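Side-chain contact in GP23.1 (Bacillus phage spp1, PDB 2XF7), which is a putative chaperone, a small all-helical protein whose assembly holds six chains: residues 22-27 against 31-36. Sequence-based numbering, arbitrary orientation.
Sequences ELLRVA and GDLTQE
Leu-33 reaches back from the turn after helix 21-30, and its methyl CD1 touches two side chains of that helix: CD1 lies 3.9 Å from Ala-27 CB and 3.9 Å from Leu-24 CD2. The reversal thus brings a leucine back onto the helix the chain has just left, so that backbone bonds and apolar contact meet at the same place. The bond from CA to CB of Leu-33 heads for the helix, and chi1 of -72° then sets CG beside the backbone N, with CD1 against Ala-27 and Leu-24. CG itself comes within 4.0 Å of Ala-27 CB, a side chain small enough to let the leucine settle close to the helix, whereas Leu-24 meets it at a slant through a single methyl.

Beside this apolar patch the backbone turns on one oxygen. Asp-32 N donates to Ala-27 O at 2.8 Å, tilted 23° out of the carbonyl plane, the 6→1 bond of a Schellman motif; Leu-33 N adds a longer, weak bond of 3.4 Å to the same acceptor. Gly-31 is the first residue to leave helical angles, and at its phi of 82° a CB would jam against the preceding carbonyl O.

The outer side is much looser. Gly-31 is exposed, and Thr-34, the N-cap of helix 35-42, and Gln-35 direct their CB atoms away from 22-27, although the end of Gln-35 turns back to touch Val-28. The Asp-32 carboxylate turns to the second subunit, with a salt bridge from OD1 to Lys-40 and hydrogen bonds between OD2 and Tyr-44 and Tyr-7, all three of that subunit.

Within the three-helix subunit, Phe-10 of helix 7-15 packs on both Ala-27 and Leu-33, Trp-14 touches Leu-24, and Ile-41 of helix 35-42 meets both leucines, so the turn closes onto a core shared by all three helices.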
loop_
_atom_site.group_PDB
_atom_site.type_symbol
_atom_site.label_atom_id
_atom_site.label_comp_id
_atom_site.label_asym_id
_atom_site.label_seq_id
_atom_site.Cartn_x
_atom_site.Cartn_y
_atom_site.Cartn_z
ATOM N N GLU B 22 -13.302 19.622 -8.678
ATOM C CA GLU B 22 -12.531 20.710 -7.990
ATOM C C GLU B 22 -11.107 20.212 -7.608
ATOM O O GLU B 22 -10.099 20.846 -7.902
ATOM C CB GLU B 22 -13.321 21.189 -6.738
ATOM C CG GLU B 22 -14.730 21.687 -7.070
ATOM C CD GLU B 22 -15.438 22.669 -6.142
ATOM O OE1 GLU B 22 -16.496 22.285 -5.588
ATOM O OE2 GLU B 22 -15.000 23.844 -6.047
ATOM N N LEU B 23 -11.039 19.036 -7.019
ATOM C CA LEU B 23 -9.777 18.479 -6.631
ATOM C C LEU B 23 -8.951 18.001 -7.837
ATOM O O LEU B 23 -7.788 18.154 -7.903
ATOM C CB LEU B 23 -10.058 17.372 -5.639
ATOM C CG LEU B 23 -8.948 16.662 -4.924
ATOM C CD1 LEU B 23 -8.332 15.915 -5.854
ATOM C CD2 LEU B 23 -7.993 17.597 -4.351
ATOM N N LEU B 24 -9.628 17.389 -8.817
ATOM C CA LEU B 24 -8.910 16.954 -10.021
ATOM C C LEU B 24 -8.282 18.187 -10.720
ATOM O O LEU B 24 -7.142 18.106 -11.180
ATOM C CB LEU B 24 -9.798 16.158 -11.022
ATOM C CG LEU B 24 -10.451 14.913 -10.390
ATOM C CD1 LEU B 24 -11.269 14.199 -11.442
ATOM C CD2 LEU B 24 -9.369 13.975 -9.697
ATOM N N ARG B 25 -9.006 19.331 -10.743
ATOM C CA ARG B 25 -8.530 20.575 -11.363
ATOM C C ARG B 25 -7.203 21.014 -10.659
ATOM O O ARG B 25 -6.226 21.361 -11.312
ATOM C CB ARG B 25 -9.594 21.674 -11.188
ATOM C CG ARG B 25 -9.206 22.961 -11.857
ATOM C CD ARG B 25 -10.368 23.974 -11.953
ATOM N NE ARG B 25 -10.983 24.338 -10.661
ATOM C CZ ARG B 25 -11.908 25.298 -10.488
ATOM N NH1 ARG B 25 -12.311 26.043 -11.517
ATOM N NH2 ARG B 25 -12.421 25.526 -9.281
ATOM N N VAL B 26 -7.187 20.938 -9.309
ATOM C CA VAL B 26 -6.010 21.349 -8.545
ATOM C C VAL B 26 -4.842 20.380 -8.914
ATOM O O VAL B 26 -3.722 20.829 -9.141
ATOM C CB VAL B 26 -6.338 21.297 -7.022
ATOM C CG1 VAL B 26 -5.051 21.420 -6.176
ATOM C CG2 VAL B 26 -7.353 22.388 -6.617
ATOM N N ALA B 27 -5.117 19.081 -8.976
ATOM C CA ALA B 27 -4.090 18.070 -9.276
ATOM C C ALA B 27 -3.513 18.282 -10.693
ATOM O O ALA B 27 -2.296 18.216 -10.885
ATOM C CB ALA B 27 -4.663 16.664 -9.150
ATOM N N GLY B 31 0.387 19.505 -11.708
ATOM C CA GLY B 31 1.178 18.532 -12.468
ATOM C C GLY B 31 1.141 17.151 -11.824
ATOM O O GLY B 31 1.940 16.276 -12.172
ATOM N N ASP B 32 0.176 16.907 -10.914
ATOM C CA ASP B 32 0.071 15.558 -10.326
ATOM C C ASP B 32 -0.797 14.566 -11.161
ATOM O O ASP B 32 -0.818 13.331 -10.903
ATOM C CB ASP B 32 -0.415 15.599 -8.873
ATOM C CG ASP B 32 0.632 16.202 -7.922
ATOM O OD1 ASP B 32 1.853 16.091 -8.207
ATOM O OD2 ASP B 32 0.231 16.844 -6.935
ATOM N N LEU B 33 -1.566 15.144 -12.113
ATOM C CA LEU B 33 -2.376 14.382 -13.075
ATOM C C LEU B 33 -2.289 15.162 -14.364
ATOM O O LEU B 33 -2.112 16.400 -14.351
ATOM C CB LEU B 33 -3.889 14.349 -12.730
ATOM C CG LEU B 33 -4.352 13.499 -11.551
ATOM C CD1 LEU B 33 -5.883 13.681 -11.378
ATOM C CD2 LEU B 33 -4.032 12.021 -11.809
ATOM N N THR B 34 -2.430 14.429 -15.477
ATOM C CA THR B 34 -2.582 15.192 -16.749
ATOM C C THR B 34 -4.094 15.468 -16.921
ATOM O O THR B 34 -4.969 14.796 -16.312
ATOM C CB THR B 34 -2.083 14.365 -17.963
ATOM O OG1 THR B 34 -2.921 13.211 -18.100
ATOM C CG2 THR B 34 -0.619 13.941 -17.786
ATOM N N GLN B 35 -4.414 16.406 -17.841
ATOM C CA GLN B 35 -5.830 16.661 -18.106
ATOM C C GLN B 35 -6.520 15.372 -18.627
ATOM O O GLN B 35 -7.666 15.081 -18.252
ATOM C CB GLN B 35 -5.968 17.772 -19.170
ATOM C CG GLN B 35 -7.438 18.114 -19.377
ATOM C CD GLN B 35 -8.093 18.636 -18.107
ATOM O OE1 GLN B 35 -7.626 19.604 -17.477
ATOM N NE2 GLN B 35 -9.171 17.993 -17.678
ATOM N N GLU B 36 -5.841 14.621 -19.508
ATOM C CA GLU B 36 -6.388 13.375 -20.068
ATOM C C GLU B 36 -6.696 12.382 -18.922
ATOM O O GLU B 36 -7.766 11.741 -18.929
ATOM C CB GLU B 36 -5.378 12.729 -21.013
ATOM C CG GLU B 36 -5.963 11.371 -21.437
ATOM C CD GLU B 36 -5.289 10.837 -22.661
ATOM O OE1 GLU B 36 -5.354 11.568 -23.686
ATOM O OE2 GLU B 36 -4.688 9.727 -22.586
#